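Long-range contact in phosphoribosylaminoimidazole carboxylase, ATPase subunit (Thermotoga maritima, PDB 3AX6), which probably catalyses the ATP-dependent carboxylation of 5-aminoimidazole ribonucleotide with bicarbonate to N5-carboxyaminoimidazole ribonucleotide in purine biosynthesis: residues 172-186 / 236-250. Numbering follows the deposited sequence.
Sequences VEIEKELAVMVARNE and EGVGIFGIEMFLTKQ. With ADP (adenosine-5'-diphosphate), chain E.
The ADP site of the ATP-grasp fold lies on one face of antiparallel strands 174-184 and 239-248, where E177 and F246 sit side by side. E177 holds the ribose with both carboxylate oxygens: OE1 accepts from ADP O3' and OE2 from ADP O2', each at 2.8 Å. The carboxylate stands almost perpendicular to the F246 ring (88°). I174 CD1 sits over the centre of that ring, 3.5 Å from the F246 centroid, a CH-pi contact. The ring edge meets ADP C8. V172 N, in the loop before the strand, donates to ADP N1 at 2.8 Å, so a backbone N-H meets the base and E177 the ribose. A classic beta bulge breaks the first strand: E175 N and K176 N both donate to L247 O. On the other face, L178, V180 and V182 pack with I243 and L247, and helix 218-235 covers V180 and V182. R184 runs extended, CG anti to the backbone N (chi1 -180°), along E236 and G237, just ahead of strand 239-248. E236 CA lies over one guanidinium face, and NH1 of R184 donates to G237 O at 2.9 Å. An alanine here is likely to leave G237 O without this side-chain donor. G237 O lies in the guanidinium plane, but NH1 approaches from above the carbonyl plane.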
loop_
_atom_site.group_PDB
_atom_site.type_symbol
_atom_site.label_atom_id
_atom_site.label_comp_id
_atom_site.label_asym_id
_atom_site.label_seq_id
_atom_site.Cartn_x
_atom_site.Cartn_y
_atom_site.Cartn_z
ATOM N N VAL A 172 -24.728 -8.689 29.019
ATOM C CA VAL A 172 -25.190 -9.113 27.704
ATOM C C VAL A 172 -24.639 -10.489 27.324
ATOM O O VAL A 172 -23.440 -10.746 27.456
ATOM C CB VAL A 172 -24.752 -8.078 26.623
ATOM C CG1 VAL A 172 -24.964 -8.645 25.230
ATOM C CG2 VAL A 172 -25.532 -6.774 26.797
ATOM N N GLU A 173 -25.516 -11.376 26.864
ATOM C CA GLU A 173 -25.083 -12.703 26.437
ATOM C C GLU A 173 -24.661 -12.577 24.983
ATOM O O GLU A 173 -25.483 -12.674 24.067
ATOM C CB GLU A 173 -26.209 -13.733 26.572
ATOM C CG GLU A 173 -26.765 -13.849 27.980
ATOM C CD GLU A 173 -27.571 -15.122 28.197
ATOM O OE1 GLU A 173 -28.419 -15.456 27.338
ATOM O OE2 GLU A 173 -27.355 -15.786 29.235
ATOM N N ILE A 174 -23.367 -12.350 24.791
ATOM C CA ILE A 174 -22.782 -12.169 23.470
ATOM C C ILE A 174 -22.664 -13.456 22.664
ATOM O O ILE A 174 -22.161 -14.460 23.154
ATOM C CB ILE A 174 -21.383 -11.513 23.588
ATOM C CG1 ILE A 174 -21.515 -10.157 24.281
ATOM C CG2 ILE A 174 -20.762 -11.317 22.204
ATOM C CD1 ILE A 174 -20.190 -9.514 24.621
ATOM N N GLU A 175 -23.136 -13.403 21.423
ATOM C CA GLU A 175 -23.080 -14.537 20.512
ATOM C C GLU A 175 -21.814 -14.341 19.678
ATOM O O GLU A 175 -21.011 -15.260 19.506
ATOM C CB GLU A 175 -24.304 -14.529 19.595
ATOM C CG GLU A 175 -24.943 -15.886 19.359
ATOM C CD GLU A 175 -24.019 -16.864 18.661
ATOM O OE1 GLU A 175 -23.530 -16.542 17.556
ATOM O OE2 GLU A 175 -23.789 -17.959 19.220
ATOM N N LYS A 176 -21.657 -13.127 19.159
ATOM C CA LYS A 176 -20.499 -12.750 18.351
ATOM C C LYS A 176 -20.205 -11.276 18.592
ATOM O O LYS A 176 -21.107 -10.506 18.932
ATOM C CB LYS A 176 -20.791 -12.960 16.862
ATOM C CG LYS A 176 -20.985 -14.402 16.470
ATOM C CD LYS A 176 -19.907 -14.841 15.503
ATOM C CE LYS A 176 -19.983 -16.336 15.240
ATOM N NZ LYS A 176 -19.002 -16.756 14.204
ATOM N N GLU A 177 -18.947 -10.885 18.440
ATOM C CA GLU A 177 -18.574 -9.486 18.613
ATOM C C GLU A 177 -18.201 -8.982 17.231
ATOM O O GLU A 177 -17.348 -9.558 16.557
ATOM C CB GLU A 177 -17.426 -9.348 19.620
ATOM C CG GLU A 177 -17.897 -9.611 21.054
ATOM C CD GLU A 177 -16.873 -9.245 22.114
ATOM O OE1 GLU A 177 -16.339 -8.119 22.049
ATOM O OE2 GLU A 177 -16.613 -10.076 23.021
ATOM N N LEU A 178 -18.867 -7.912 16.809
ATOM C CA LEU A 178 -18.679 -7.369 15.475
ATOM C C LEU A 178 -18.111 -5.957 15.412
ATOM O O LEU A 178 -18.219 -5.185 16.363
ATOM C CB LEU A 178 -20.019 -7.402 14.736
ATOM C CG LEU A 178 -20.822 -8.705 14.867
ATOM C CD1 LEU A 178 -22.230 -8.489 14.332
ATOM C CD2 LEU A 178 -20.137 -9.841 14.130
ATOM N N ALA A 179 -17.516 -5.629 14.270
ATOM C CA ALA A 179 -16.942 -4.309 14.052
ATOM C C ALA A 179 -17.173 -3.854 12.616
ATOM O O ALA A 179 -17.207 -4.661 11.686
ATOM C CB ALA A 179 -15.448 -4.324 14.359
ATOM N N VAL A 180 -17.348 -2.554 12.439
ATOM C CA VAL A 180 -17.547 -2.009 11.103
ATOM C C VAL A 180 -16.980 -0.598 11.014
ATOM O O VAL A 180 -17.249 0.248 11.869
ATOM C CB VAL A 180 -19.042 -1.984 10.721
ATOM C CG1 VAL A 180 -19.829 -1.338 11.817
ATOM C CG2 VAL A 180 -19.240 -1.223 9.406
HETATM N N MSE A 181 -16.170 -0.364 9.988
HETATM C CA MSE A 181 -15.585 0.946 9.761
HETATM C C MSE A 181 -16.581 1.746 8.931
HETATM O O MSE A 181 -17.169 1.223 7.986
HETATM C CB MSE A 181 -14.277 0.839 8.961
HETATM C CG MSE A 181 -13.214 -0.085 9.547
HETATM SE SE MSE A 181 -12.673 0.395 11.327
HETATM C CE MSE A 181 -11.983 2.167 10.992
ATOM N N VAL A 182 -16.776 3.009 9.283
ATOM C CA VAL A 182 -17.662 3.874 8.520
ATOM C C VAL A 182 -17.051 5.287 8.466
ATOM O O VAL A 182 -16.676 5.876 9.484
ATOM C CB VAL A 182 -19.107 3.865 9.106
ATOM C CG1 VAL A 182 -19.068 3.904 10.606
ATOM C CG2 VAL A 182 -19.898 5.042 8.565
ATOM N N ALA A 183 -16.903 5.811 7.257
ATOM C CA ALA A 183 -16.318 7.130 7.088
ATOM C C ALA A 183 -17.379 8.119 6.650
ATOM O O ALA A 183 -18.349 7.751 5.976
ATOM C CB ALA A 183 -15.204 7.075 6.058
ATOM N N ARG A 184 -17.190 9.376 7.032
ATOM C CA ARG A 184 -18.131 10.421 6.675
ATOM C C ARG A 184 -17.405 11.738 6.412
ATOM O O ARG A 184 -16.442 12.079 7.106
ATOM C CB ARG A 184 -19.167 10.599 7.798
ATOM C CG ARG A 184 -20.215 11.673 7.537
ATOM C CD ARG A 184 -21.268 11.692 8.649
ATOM N NE ARG A 184 -22.290 12.732 8.475
ATOM C CZ ARG A 184 -22.071 14.039 8.619
ATOM N NH1 ARG A 184 -20.863 14.492 8.942
ATOM N NH2 ARG A 184 -23.068 14.896 8.457
ATOM N N ASN A 185 -17.895 12.449 5.396
ATOM C CA ASN A 185 -17.414 13.762 4.941
ATOM C C ASN A 185 -18.127 14.849 5.710
ATOM O O ASN A 185 -19.115 14.588 6.385
ATOM C CB ASN A 185 -17.799 13.995 3.480
ATOM C CG ASN A 185 -16.726 13.613 2.538
ATOM O OD1 ASN A 185 -16.907 13.674 1.322
ATOM N ND2 ASN A 185 -15.579 13.217 3.082
ATOM N N GLU A 186 -17.650 16.079 5.569
ATOM C CA GLU A 186 -18.319 17.193 6.211
ATOM C C GLU A 186 -19.544 17.485 5.338
ATOM O O GLU A 186 -20.552 18.002 5.815
ATOM C CB GLU A 186 -17.407 18.416 6.293
ATOM C CG GLU A 186 -17.948 19.498 7.210
ATOM C CD GLU A 186 -16.862 20.416 7.736
ATOM O OE1 GLU A 186 -17.159 21.255 8.612
ATOM O OE2 GLU A 186 -15.707 20.300 7.276
ATOM N N GLU A 236 -22.430 13.341 13.331
ATOM C CA GLU A 236 -22.126 14.273 12.240
ATOM C C GLU A 236 -20.608 14.187 12.122
ATOM O O GLU A 236 -19.911 15.177 11.882
ATOM C CB GLU A 236 -22.545 15.703 12.590
ATOM C CG GLU A 236 -23.993 16.028 12.268
ATOM C CD GLU A 236 -24.393 17.407 12.760
ATOM O OE1 GLU A 236 -25.481 17.879 12.377
ATOM O OE2 GLU A 236 -23.623 18.016 13.534
ATOM N N GLY A 237 -20.110 12.972 12.316
ATOM C CA GLY A 237 -18.687 12.730 12.269
ATOM C C GLY A 237 -18.019 13.022 10.946
ATOM O O GLY A 237 -18.631 12.931 9.879
ATOM N N VAL A 238 -16.745 13.387 11.038
ATOM C CA VAL A 238 -15.911 13.679 9.883
ATOM C C VAL A 238 -14.637 12.859 10.065
ATOM O O VAL A 238 -13.835 13.123 10.965
ATOM C CB VAL A 238 -15.553 15.180 9.803
ATOM C CG1 VAL A 238 -14.636 15.434 8.610
ATOM C CG2 VAL A 238 -16.825 16.012 9.684
ATOM N N GLY A 239 -14.470 11.855 9.211
ATOM C CA GLY A 239 -13.319 10.971 9.284
ATOM C C GLY A 239 -13.856 9.551 9.255
ATOM O O GLY A 239 -15.038 9.345 8.961
ATOM N N ILE A 240 -13.014 8.563 9.539
ATOM C CA ILE A 240 -13.489 7.185 9.546
ATOM C C ILE A 240 -13.582 6.723 10.996
ATOM O O ILE A 240 -12.736 7.065 11.825
ATOM C CB ILE A 240 -12.563 6.256 8.716
ATOM C CG1 ILE A 240 -13.286 4.937 8.430
ATOM C CG2 ILE A 240 -11.255 6.006 9.441
ATOM C CD1 ILE A 240 -12.521 4.026 7.485
ATOM N N PHE A 241 -14.623 5.954 11.301
ATOM C CA PHE A 241 -14.849 5.484 12.666
ATOM C C PHE A 241 -14.959 3.975 12.796
ATOM O O PHE A 241 -15.462 3.292 11.896
ATOM C CB PHE A 241 -16.127 6.117 13.235
ATOM C CG PHE A 241 -16.103 7.614 13.262
ATOM C CD1 PHE A 241 -16.113 8.347 12.080
ATOM C CD2 PHE A 241 -16.026 8.296 14.469
ATOM C CE1 PHE A 241 -16.042 9.738 12.098
ATOM C CE2 PHE A 241 -15.956 9.689 14.494
ATOM C CZ PHE A 241 -15.962 10.406 13.309
ATOM N N GLY A 242 -14.482 3.472 13.933
ATOM C CA GLY A 242 -14.551 2.055 14.231
ATOM C C GLY A 242 -15.719 1.865 15.185
ATOM O O GLY A 242 -15.687 2.358 16.312
ATOM N N ILE A 243 -16.765 1.181 14.726
ATOM C CA ILE A 243 -17.948 0.942 15.546
ATOM C C ILE A 243 -17.991 -0.522 15.987
ATOM O O ILE A 243 -18.188 -1.422 15.170
ATOM C CB ILE A 243 -19.250 1.256 14.765
ATOM C CG1 ILE A 243 -19.165 2.636 14.100
ATOM C CG2 ILE A 243 -20.441 1.184 15.714
ATOM C CD1 ILE A 243 -18.922 3.785 15.054
ATOM N N GLU A 244 -17.797 -0.753 17.281
ATOM C CA GLU A 244 -17.805 -2.107 17.826
ATOM C C GLU A 244 -19.185 -2.447 18.363
ATOM O O GLU A 244 -19.762 -1.690 19.128
ATOM C CB GLU A 244 -16.751 -2.222 18.921
ATOM C CG GLU A 244 -15.354 -1.968 18.400
ATOM C CD GLU A 244 -14.347 -1.786 19.507
ATOM O OE1 GLU A 244 -14.330 -2.622 20.435
ATOM O OE2 GLU A 244 -13.572 -0.807 19.444
HETATM N N MSE A 245 -19.710 -3.594 17.958
HETATM C CA MSE A 245 -21.047 -3.999 18.375
HETATM C C MSE A 245 -21.113 -5.437 18.873
HETATM O O MSE A 245 -20.205 -6.236 18.632
HETATM C CB MSE A 245 -22.022 -3.835 17.199
HETATM C CG MSE A 245 -22.128 -2.418 16.654
HETATM SE SE MSE A 245 -22.990 -2.345 14.915
HETATM C CE MSE A 245 -21.465 -2.872 13.846
ATOM N N PHE A 246 -22.203 -5.748 19.573
ATOM C CA PHE A 246 -22.446 -7.089 20.092
ATOM C C PHE A 246 -23.660 -7.680 19.402
ATOM O O PHE A 246 -24.669 -6.999 19.223
ATOM C CB PHE A 246 -22.770 -7.074 21.589
ATOM C CG PHE A 246 -21.641 -6.647 22.472
ATOM C CD1 PHE A 246 -20.322 -6.920 22.133
ATOM C CD2 PHE A 246 -21.907 -6.012 23.681
ATOM C CE1 PHE A 246 -19.285 -6.570 22.981
ATOM C CE2 PHE A 246 -20.874 -5.658 24.541
ATOM C CZ PHE A 246 -19.556 -5.939 24.189
ATOM N N LEU A 247 -23.557 -8.944 19.010
ATOM C CA LEU A 247 -24.679 -9.662 18.416
ATOM C C LEU A 247 -25.048 -10.588 19.563
ATOM O O LEU A 247 -24.320 -11.544 19.831
ATOM C CB LEU A 247 -24.248 -10.495 17.206
ATOM C CG LEU A 247 -25.279 -11.557 16.773
ATOM C CD1 LEU A 247 -26.575 -10.880 16.386
ATOM C CD2 LEU A 247 -24.752 -12.377 15.607
ATOM N N THR A 248 -26.147 -10.292 20.260
ATOM C CA THR A 248 -26.554 -11.111 21.403
ATOM C C THR A 248 -27.112 -12.456 21.003
ATOM O O THR A 248 -27.406 -12.697 19.833
ATOM C CB THR A 248 -27.614 -10.418 22.293
ATOM O OG1 THR A 248 -28.858 -10.318 21.584
ATOM C CG2 THR A 248 -27.135 -9.041 22.710
ATOM N N LYS A 249 -27.240 -13.327 21.998
ATOM C CA LYS A 249 -27.765 -14.670 21.812
ATOM C C LYS A 249 -29.231 -14.578 21.413
ATOM O O LYS A 249 -29.773 -15.486 20.787
ATOM C CB LYS A 249 -27.633 -15.449 23.121
ATOM C CG LYS A 249 -28.215 -16.861 23.104
ATOM C CD LYS A 249 -28.739 -17.243 24.498
ATOM C CE LYS A 249 -28.973 -18.742 24.653
ATOM N NZ LYS A 249 -27.684 -19.491 24.762
ATOM N N GLN A 250 -29.868 -13.471 21.779
ATOM C CA GLN A 250 -31.274 -13.263 21.461
ATOM C C GLN A 250 -31.514 -12.427 20.196
ATOM O O GLN A 250 -32.563 -11.801 20.047
ATOM C CB GLN A 250 -31.996 -12.629 22.657
ATOM C CG GLN A 250 -31.949 -13.473 23.928
ATOM C CD GLN A 250 -30.692 -13.242 24.744
ATOM O OE1 GLN A 250 -30.362 -14.025 25.634
ATOM N NE2 GLN A 250 -29.992 -12.155 24.456
HETATM P PB ADP E . -12.352 -2.360 26.658
HETATM O O1B ADP E . -12.526 -2.458 25.181
HETATM O O2B ADP E . -11.320 -3.512 27.143
HETATM O O3B ADP E . -11.746 -0.834 27.029
HETATM P PA ADP E . -14.945 -3.375 26.685
HETATM O O1A ADP E . -16.194 -2.578 26.735
HETATM O O2A ADP E . -14.586 -3.676 25.132
HETATM O O3A ADP E . -13.770 -2.531 27.476
HETATM O "O5'" ADP E . -15.189 -4.755 27.515
HETATM C "C5'" ADP E . -14.294 -5.762 27.015
HETATM C "C4'" ADP E . -15.013 -7.111 26.899
HETATM O "O4'" ADP E . -15.917 -7.321 28.032
HETATM C "C3'" ADP E . -15.875 -7.184 25.628
HETATM O "O3'" ADP E . -15.122 -7.614 24.483
HETATM C "C2'" ADP E . -16.986 -8.151 26.030
HETATM O "O2'" ADP E . -16.623 -9.504 25.751
HETATM C "C1'" ADP E . -17.172 -7.883 27.536
HETATM N N9 ADP E . -18.318 -6.986 27.794
HETATM C C8 ADP E . -18.353 -5.618 27.665
HETATM N N7 ADP E . -19.530 -5.161 27.970
HETATM C C5 ADP E . -20.332 -6.190 28.317
HETATM C C6 ADP E . -21.686 -6.316 28.732
HETATM N N6 ADP E . -22.486 -5.203 28.852
HETATM N N1 ADP E . -22.175 -7.546 29.008
HETATM C C2 ADP E . -21.417 -8.641 28.897
HETATM N N3 ADP E . -20.141 -8.567 28.508
HETATM C C4 ADP E . -19.566 -7.379 28.212
#